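PDB 4CUB: beta-galactosidase, which removes terminal beta-D-galactose residues as a whole enzyme, the chain here being a galactose-binding domain that probably helps it hold its glycans. Local coordinates for residues A[25-30]-A[52-57]; A[87-92]-A[170-175]. All coordinates share one frame; numbering follows the deposited sequence.

How the contacts relate
Contacts 1 and 2 sit with their centres about 10 Å apart on the same side of the domain, and both reach one bound galactose. The loops 25-30 and 52-57 supply a carboxylate and an aromatic face; the strand start at 87-92 passes beside the exocyclic hydroxymethyl group of the sugar. R48 and D86 add further hydrogen bonds to it, and an N-acetylglucosamine also lies against W52. The two contacts also touch directly: W52 CD1 packs on V89 CG1 at 3.7 Å and on G88 O at 3.8 Å, so contact 2 touches the tryptophan at its CD1 corner. Segment 170-175 runs on from the site to a calcium ion.

Contact 1. Residues A[25-30]-A[52-57]; sequences SNPSDP and WNRSNP. With GAL (beta-D-galactopyranose), chain C; EDO (1,2-ethanediol), chain G.
A carbonyl oxygen lies on the flat of a guanidinium here: S25 O stands 3.1 Å above the R54 plane, offset toward its rim, and although it is close to NE the angle is too poor for a hydrogen bond. Bends at chi2 and chi3 fold the arginine back over the 25-27 backbone, where NH1 meets P27 CD at 3.8 Å and NH2 makes a salt bridge with D24. Beside it, a water donates to both N26 OD1 and W52 O, each at 2.8 Å, linking the loops. With CG anti to the backbone nitrogen (chi1 -175°), the N26 amide reaches between W52 O and D29, and ND2 gives a bond of 3.0 Å to D29 OD2, bent to 136° and arriving from above the carboxylate plane. These loops line the sugar site of a galactose-binding beta-sandwich. D29 OD2 takes a short 2.6 Å bond from galactose O3 and is also bonded to T50. W52 offers one indole face to the sugar, whose C5 lies 3.3 Å above the ring plane, toward its rim, the CH-to-ring packing common in galactose-binding proteins; N53 CB lies over the rim of the opposite face. On D29 OD1 sits a 1,2-ethanediol, probably from the crystallisation liquor.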
ATOM      1  N   SER A  25      10.324  -5.774   1.054  1.00 16.36           N
ATOM      2  CA  SER A  25      10.448  -5.389  -0.356  1.00 16.81           C
ATOM      3  C   SER A  25      11.695  -5.974  -1.029  1.00 17.38           C
ATOM      4  O   SER A  25      12.695  -6.238  -0.368  1.00 17.04           O
ATOM      5  CB  SER A  25      10.545  -3.848  -0.509  1.00 17.18           C
ATOM      6  OG  SER A  25       9.595  -3.149   0.267  1.00 17.26           O
ATOM      7  N   ASN A  26      11.635  -6.137  -2.352  1.00 17.54           N
ATOM      8  CA  ASN A  26      12.833  -6.246  -3.175  1.00 17.99           C
ATOM      9  C   ASN A  26      13.593  -4.925  -3.078  1.00 18.67           C
ATOM     10  O   ASN A  26      13.036  -3.870  -3.408  1.00 18.29           O
ATOM     11  CB  ASN A  26      12.442  -6.508  -4.626  1.00 18.77           C
ATOM     12  CG  ASN A  26      13.640  -6.757  -5.524  1.00 18.72           C
ATOM     13  OD1 ASN A  26      14.728  -7.050  -5.051  1.00 18.97           O
ATOM     14  ND2 ASN A  26      13.433  -6.665  -6.830  1.00 18.73           N
ATOM     15  N   PRO A  27      14.855  -4.964  -2.593  1.00 18.27           N
ATOM     16  CA  PRO A  27      15.567  -3.732  -2.279  1.00 17.53           C
ATOM     17  C   PRO A  27      15.663  -2.701  -3.388  1.00 17.56           C
ATOM     18  O   PRO A  27      15.520  -1.519  -3.109  1.00 16.96           O
ATOM     19  CB  PRO A  27      16.944  -4.239  -1.829  1.00 18.36           C
ATOM     20  CG  PRO A  27      16.600  -5.536  -1.150  1.00 18.49           C
ATOM     21  CD  PRO A  27      15.603  -6.141  -2.114  1.00 17.68           C
ATOM     22  N   SER A  28      15.820  -3.125  -4.639  1.00 17.78           N
ATOM     23  CA  SER A  28      15.827  -2.166  -5.744  1.00 18.29           C
ATOM     24  C   SER A  28      14.421  -1.675  -6.148  1.00 18.37           C
ATOM     25  O   SER A  28      14.317  -0.785  -6.998  1.00 19.53           O
ATOM     26  CB  SER A  28      16.536  -2.762  -6.964  1.00 19.04           C
ATOM     27  OG  SER A  28      15.880  -3.949  -7.350  1.00 21.36           O
ATOM     28  N   ASP A  29      13.364  -2.232  -5.538  1.00 17.12           N
ATOM     29  CA  ASP A  29      11.971  -1.736  -5.693  1.00 16.27           C
ATOM     30  C   ASP A  29      11.362  -1.208  -4.374  1.00 16.08           C
ATOM     31  O   ASP A  29      10.383  -1.768  -3.863  1.00 16.96           O
ATOM     32  CB  ASP A  29      11.057  -2.830  -6.220  1.00 16.00           C
ATOM     33  CG  ASP A  29      11.508  -3.384  -7.560  1.00 15.80           C
ATOM     34  OD1 ASP A  29      11.841  -2.576  -8.424  1.00 13.86           O
ATOM     35  OD2 ASP A  29      11.498  -4.624  -7.723  1.00 15.64           O
ATOM     36  N   PRO A  30      11.918  -0.118  -3.836  1.00 15.80           N
ATOM     37  CA  PRO A  30      11.488   0.399  -2.527  1.00 15.38           C
ATOM     38  C   PRO A  30       9.998   0.835  -2.520  1.00 14.78           C
ATOM     39  O   PRO A  30       9.482   1.244  -3.561  1.00 13.43           O
ATOM     40  CB  PRO A  30      12.389   1.618  -2.325  1.00 15.35           C
ATOM     41  CG  PRO A  30      12.782   2.057  -3.715  1.00 16.13           C
ATOM     42  CD  PRO A  30      12.839   0.805  -4.542  1.00 15.72           C
ATOM     43  N   TRP A  52       9.673  -9.256  -5.209  1.00 16.46           N
ATOM     44  CA  TRP A  52      10.265 -10.295  -6.076  1.00 17.53           C
ATOM     45  C   TRP A  52      11.428 -11.013  -5.379  1.00 17.80           C
ATOM     46  O   TRP A  52      12.370 -10.364  -4.940  1.00 16.25           O
ATOM     47  CB  TRP A  52      10.774  -9.661  -7.371  1.00 18.94           C
ATOM     48  CG  TRP A  52      11.459 -10.617  -8.374  1.00 20.01           C
ATOM     49  CD1 TRP A  52      10.847 -11.356  -9.350  1.00 20.12           C
ATOM     50  CD2 TRP A  52      12.879 -10.844  -8.534  1.00 20.84           C
ATOM     51  NE1 TRP A  52      11.794 -12.060 -10.087  1.00 21.25           N
ATOM     52  CE2 TRP A  52      13.044 -11.757  -9.606  1.00 21.34           C
ATOM     53  CE3 TRP A  52      14.022 -10.364  -7.872  1.00 21.40           C
ATOM     54  CZ2 TRP A  52      14.308 -12.216 -10.021  1.00 22.65           C
ATOM     55  CZ3 TRP A  52      15.272 -10.831  -8.270  1.00 21.71           C
ATOM     56  CH2 TRP A  52      15.405 -11.742  -9.344  1.00 21.72           C
ATOM     57  N   ASN A  53      11.334 -12.341  -5.257  1.00 18.38           N
ATOM     58  CA  ASN A  53      12.431 -13.168  -4.775  1.00 18.35           C
ATOM     59  C   ASN A  53      12.730 -12.902  -3.315  1.00 19.00           C
ATOM     60  O   ASN A  53      13.835 -13.144  -2.866  1.00 19.72           O
ATOM     61  CB  ASN A  53      13.717 -12.961  -5.606  1.00 19.48           C
ATOM     62  CG  ASN A  53      14.723 -14.095  -5.428  1.00 21.17           C
ATOM     63  OD1 ASN A  53      14.329 -15.254  -5.306  1.00 22.61           O
ATOM     64  ND2 ASN A  53      16.016 -13.771  -5.422  1.00 20.24           N
ATOM     65  N   ARG A  54      11.746 -12.389  -2.589  1.00 19.08           N
ATOM     66  CA  ARG A  54      11.823 -12.282  -1.134  1.00 17.46           C
ATOM     67  C   ARG A  54      11.285 -13.599  -0.527  1.00 18.64           C
ATOM     68  O   ARG A  54      10.598 -14.371  -1.228  1.00 17.02           O
ATOM     69  CB  ARG A  54      11.049 -11.049  -0.678  1.00 16.79           C
ATOM     70  CG  ARG A  54      11.637  -9.738  -1.274  1.00 16.12           C
ATOM     71  CD  ARG A  54      13.123  -9.578  -0.882  1.00 15.48           C
ATOM     72  NE  ARG A  54      13.254  -9.188   0.516  1.00 15.42           N
ATOM     73  CZ  ARG A  54      14.387  -8.850   1.142  1.00 16.55           C
ATOM     74  NH1 ARG A  54      15.578  -8.868   0.519  1.00 16.40           N
ATOM     75  NH2 ARG A  54      14.330  -8.488   2.418  1.00 15.00           N
ATOM     76  N   SER A  55      11.618 -13.861   0.741  1.00 17.86           N
ATOM     77  CA  SER A  55      11.321 -15.156   1.376  1.00 20.81           C
ATOM     78  C   SER A  55       9.854 -15.422   1.736  1.00 20.66           C
ATOM     79  O   SER A  55       9.381 -16.555   1.661  1.00 22.10           O
ATOM     80  CB  SER A  55      12.215 -15.358   2.605  1.00 23.25           C
ATOM     81  OG  SER A  55      12.179 -14.215   3.430  1.00 23.89           O
ATOM     82  N   ASN A  56       9.118 -14.385   2.108  1.00 21.48           N
ATOM     83  CA  ASN A  56       7.691 -14.530   2.407  1.00 20.91           C
ATOM     84  C   ASN A  56       6.841 -14.256   1.165  1.00 20.68           C
ATOM     85  O   ASN A  56       6.945 -13.177   0.581  1.00 22.79           O
ATOM     86  CB  ASN A  56       7.305 -13.594   3.567  1.00 21.65           C
ATOM     87  CG  ASN A  56       5.917 -13.880   4.135  1.00 21.08           C
ATOM     88  OD1 ASN A  56       5.085 -14.523   3.507  1.00 21.74           O
ATOM     89  ND2 ASN A  56       5.666 -13.373   5.318  1.00 20.37           N
ATOM     90  N   PRO A  57       5.991 -15.221   0.764  1.00 20.98           N
ATOM     91  CA  PRO A  57       5.064 -15.031  -0.376  1.00 21.45           C
ATOM     92  C   PRO A  57       3.997 -13.957  -0.095  1.00 22.92           C
ATOM     93  O   PRO A  57       3.392 -13.414  -1.030  1.00 22.71           O
ATOM     94  CB  PRO A  57       4.403 -16.416  -0.538  1.00 21.19           C
ATOM     95  CG  PRO A  57       4.595 -17.114   0.781  1.00 21.19           C
ATOM     96  CD  PRO A  57       5.889 -16.588   1.340  1.00 20.88           C
TER
HETATM   97  C1  GAL C   2      14.016  -7.934 -11.082  1.00 26.78           C
HETATM   98  C2  GAL C   2      13.344  -6.601 -10.710  1.00 26.20           C
HETATM   99  C3  GAL C   2      11.874  -6.810 -10.304  1.00 23.46           C
HETATM  100  C4  GAL C   2      11.134  -7.645 -11.347  1.00 23.41           C
HETATM  101  C5  GAL C   2      11.871  -8.969 -11.583  1.00 23.03           C
HETATM  102  C6  GAL C   2      11.256  -9.793 -12.719  1.00 23.45           C
HETATM  103  O2  GAL C   2      14.033  -5.991  -9.641  1.00 25.76           O
HETATM  104  O3  GAL C   2      11.201  -5.579 -10.116  1.00 22.50           O
HETATM  105  O4  GAL C   2      10.997  -6.910 -12.552  1.00 19.03           O
HETATM  106  O5  GAL C   2      13.202  -8.676 -11.978  1.00 24.94           O
HETATM  107  O6  GAL C   2      10.056 -10.429 -12.343  1.00 23.21           O
HETATM  108  C1  EDO G2647      13.069   1.631  -9.448  1.00 25.44           C
HETATM  109  O1  EDO G2647      13.318   1.660  -8.037  1.00 23.23           O
HETATM  110  C2  EDO G2647      12.673   0.212  -9.847  1.00 25.77           C
HETATM  111  O2  EDO G2647      11.349  -0.083  -9.371  1.00 24.09           O
HETATM  112  O   HOH W   1      14.868  -9.645  -3.979  1.00 30.19           O

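Contact 2. Residues A[87-92]-A[170-175]; sequences HGVGAP and GTSITE. With CA (calcium ion), chain E; GAL (beta-D-galactopyranose), chain C.
G90 N donates to G170 O over 3.3 Å at 145°; the two other backbone bonds between these parallel segments are weak. One, the return bond from S172 N to G90 O, spans 3.2 Å at 131°; T171 CA turns its hydrogen to the same oxygen from 3.3 Å, so G90 O is met by two neighbouring residues. The other runs from G170 N to G88 O. Side chains add to this on both sides of the backbone. With V89 CG1 anti to the carbonyl carbon (chi1 -62°), CG2 falls between the backbone nitrogen and the carbonyl carbon and presses on S172 CB at 3.5 Å, a tight carbon pair. T171 crosses P92 at about a right angle, its CG2 3.9 Å from P92 CD. The pairing joins strands 89-100 and 170-177 in parallel, within a galactose-binding beta-sandwich whose other strand pairs are antiparallel. M162 of strand 157-164 packs on both P92 and T171, while V89 rests against H84. Because G88 carries no side chain, galactose O6 can come to 2.9 Å from its CA. At the corner of the second segment, T174 O binds the calcium ion at 2.3 Å, and E175 OE1, one residue on, binds it too; N33, D36, L38 and N47 complete six oxygen ligands, and K37 N bonds to the other carboxylate oxygen, E175 OE2.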
ATOM      1  N   HIS A  87       7.542 -11.209 -16.496  1.00 21.68           N
ATOM      2  CA  HIS A  87       7.690 -12.671 -16.413  1.00 23.82           C
ATOM      3  C   HIS A  87       7.728 -13.190 -14.977  1.00 23.24           C
ATOM      4  O   HIS A  87       7.297 -14.312 -14.723  1.00 25.27           O
ATOM      5  CB  HIS A  87       8.927 -13.152 -17.178  1.00 25.06           C
ATOM      6  CG  HIS A  87      10.217 -12.671 -16.597  1.00 26.06           C
ATOM      7  ND1 HIS A  87      10.686 -11.387 -16.783  1.00 28.40           N
ATOM      8  CD2 HIS A  87      11.135 -13.300 -15.830  1.00 26.84           C
ATOM      9  CE1 HIS A  87      11.840 -11.244 -16.152  1.00 26.79           C
ATOM     10  NE2 HIS A  87      12.132 -12.390 -15.564  1.00 27.65           N
ATOM     11  N   GLY A  88       8.222 -12.374 -14.049  1.00 21.19           N
ATOM     12  CA  GLY A  88       8.422 -12.808 -12.675  1.00 20.57           C
ATOM     13  C   GLY A  88       7.560 -12.174 -11.591  1.00 20.17           C
ATOM     14  O   GLY A  88       7.513 -12.711 -10.480  1.00 18.38           O
ATOM     15  N   VAL A  89       6.907 -11.031 -11.881  1.00 19.13           N
ATOM     16  CA  VAL A  89       5.966 -10.419 -10.917  1.00 18.64           C
ATOM     17  C   VAL A  89       4.570 -10.194 -11.528  1.00 18.95           C
ATOM     18  O   VAL A  89       4.413 -10.276 -12.756  1.00 16.36           O
ATOM     19  CB  VAL A  89       6.492  -9.114 -10.293  1.00 19.57           C
ATOM     20  CG1 VAL A  89       7.771  -9.358  -9.498  1.00 18.81           C
ATOM     21  CG2 VAL A  89       6.688  -8.031 -11.360  1.00 17.56           C
ATOM     22  N   GLY A  90       3.566  -9.964 -10.669  1.00 18.54           N
ATOM     23  CA  GLY A  90       2.182  -9.774 -11.128  1.00 18.80           C
ATOM     24  C   GLY A  90       1.247  -9.343 -10.014  1.00 19.69           C
ATOM     25  O   GLY A  90       1.680  -9.167  -8.866  1.00 18.43           O
ATOM     26  N   ALA A  91      -0.035  -9.162 -10.352  1.00 19.57           N
ATOM     27  CA  ALA A  91      -1.087  -9.031  -9.336  1.00 19.93           C
ATOM     28  C   ALA A  91      -1.119 -10.272  -8.425  1.00 20.54           C
ATOM     29  O   ALA A  91      -0.741 -11.366  -8.861  1.00 20.53           O
ATOM     30  CB  ALA A  91      -2.443  -8.814  -9.994  1.00 20.36           C
ATOM     31  N   PRO A  92      -1.556 -10.104  -7.157  1.00 20.05           N
ATOM     32  CA  PRO A  92      -1.596 -11.189  -6.202  1.00 19.86           C
ATOM     33  C   PRO A  92      -2.822 -12.093  -6.395  1.00 21.63           C
ATOM     34  O   PRO A  92      -3.834 -11.657  -6.951  1.00 22.20           O
ATOM     35  CB  PRO A  92      -1.690 -10.463  -4.861  1.00 20.48           C
ATOM     36  CG  PRO A  92      -2.473  -9.216  -5.172  1.00 20.19           C
ATOM     37  CD  PRO A  92      -2.125  -8.857  -6.598  1.00 20.21           C
ATOM     38  N   GLY A 170       6.864 -12.706  -7.124  1.00 18.04           N
ATOM     39  CA  GLY A 170       6.419 -11.632  -6.229  1.00 16.17           C
ATOM     40  C   GLY A 170       5.171 -10.883  -6.687  1.00 16.06           C
ATOM     41  O   GLY A 170       4.656 -11.112  -7.780  1.00 14.62           O
ATOM     42  N   THR A 171       4.684  -9.992  -5.827  1.00 15.97           N
ATOM     43  CA  THR A 171       3.573  -9.101  -6.166  1.00 15.93           C
ATOM     44  C   THR A 171       4.216  -7.766  -6.564  1.00 16.00           C
ATOM     45  O   THR A 171       5.311  -7.468  -6.115  1.00 15.28           O
ATOM     46  CB  THR A 171       2.599  -8.946  -4.978  1.00 15.97           C
ATOM     47  OG1 THR A 171       2.081 -10.242  -4.613  1.00 17.52           O
ATOM     48  CG2 THR A 171       1.437  -8.065  -5.341  1.00 16.66           C
ATOM     49  N   SER A 172       3.529  -6.976  -7.387  1.00 14.90           N
ATOM     50  CA  SER A 172       4.105  -5.762  -7.939  1.00 14.47           C
ATOM     51  C   SER A 172       3.079  -4.655  -8.045  1.00 14.01           C
ATOM     52  O   SER A 172       1.972  -4.886  -8.567  1.00 14.80           O
ATOM     53  CB  SER A 172       4.672  -6.060  -9.338  1.00 13.95           C
ATOM     54  OG  SER A 172       5.348  -4.921  -9.843  1.00 13.49           O
ATOM     55  N   ILE A 173       3.458  -3.455  -7.596  1.00 13.15           N
ATOM     56  CA  ILE A 173       2.573  -2.265  -7.633  1.00 12.95           C
ATOM     57  C   ILE A 173       3.362  -1.023  -8.112  1.00 13.28           C
ATOM     58  O   ILE A 173       4.358  -0.631  -7.510  1.00 13.52           O
ATOM     59  CB  ILE A 173       1.947  -1.958  -6.227  1.00 12.30           C
ATOM     60  CG1 ILE A 173       1.026  -3.088  -5.756  1.00 12.50           C
ATOM     61  CG2 ILE A 173       1.178  -0.640  -6.218  1.00 12.28           C
ATOM     62  CD1 ILE A 173       0.648  -2.995  -4.287  1.00 13.12           C
ATOM     63  N   THR A 174       2.913  -0.391  -9.180  1.00 13.57           N
ATOM     64  CA  THR A 174       3.578   0.849  -9.599  1.00 14.04           C
ATOM     65  C   THR A 174       3.145   2.116  -8.819  1.00 13.77           C
ATOM     66  O   THR A 174       3.964   3.042  -8.602  1.00 13.64           O
ATOM     67  CB  THR A 174       3.510   1.054 -11.130  1.00 13.70           C
ATOM     68  OG1 THR A 174       4.183   2.275 -11.450  1.00 15.06           O
ATOM     69  CG2 THR A 174       2.063   1.158 -11.636  1.00 14.36           C
ATOM     70  N   GLU A 175       1.889   2.128  -8.352  1.00 13.87           N
ATOM     71  CA  GLU A 175       1.300   3.298  -7.682  1.00 14.38           C
ATOM     72  C   GLU A 175       0.002   2.922  -6.966  1.00 14.45           C
ATOM     73  O   GLU A 175      -0.776   2.147  -7.478  1.00 14.33           O
ATOM     74  CB  GLU A 175       0.996   4.392  -8.726  1.00 14.75           C
ATOM     75  CG  GLU A 175       0.659   5.785  -8.188  1.00 15.13           C
ATOM     76  CD  GLU A 175       1.846   6.490  -7.581  1.00 15.17           C
ATOM     77  OE1 GLU A 175       2.967   5.964  -7.657  1.00 15.22           O
ATOM     78  OE2 GLU A 175       1.662   7.561  -6.978  1.00 16.90           O
TER
HETATM   79 CA    CA E2645       4.923   5.127  -8.668  1.00 15.58          CA
HETATM   80  C1  GAL C   2      14.016  -7.934 -11.082  1.00 26.78           C
HETATM   81  C2  GAL C   2      13.344  -6.601 -10.710  1.00 26.20           C
HETATM   82  C3  GAL C   2      11.874  -6.810 -10.304  1.00 23.46           C
HETATM   83  C4  GAL C   2      11.134  -7.645 -11.347  1.00 23.41           C
HETATM   84  C5  GAL C   2      11.871  -8.969 -11.583  1.00 23.03           C
HETATM   85  C6  GAL C   2      11.256  -9.793 -12.719  1.00 23.45           C
HETATM   86  O2  GAL C   2      14.033  -5.991  -9.641  1.00 25.76           O
HETATM   87  O3  GAL C   2      11.201  -5.579 -10.116  1.00 22.50           O
HETATM   88  O4  GAL C   2      10.997  -6.910 -12.552  1.00 19.03           O
HETATM   89  O5  GAL C   2      13.202  -8.676 -11.978  1.00 24.94           O
HETATM   90  O6  GAL C   2      10.056 -10.429 -12.343  1.00 23.21           O
HETATM   91  O   HOH W   2       2.038 -12.235  -8.180  1.00 21.45           O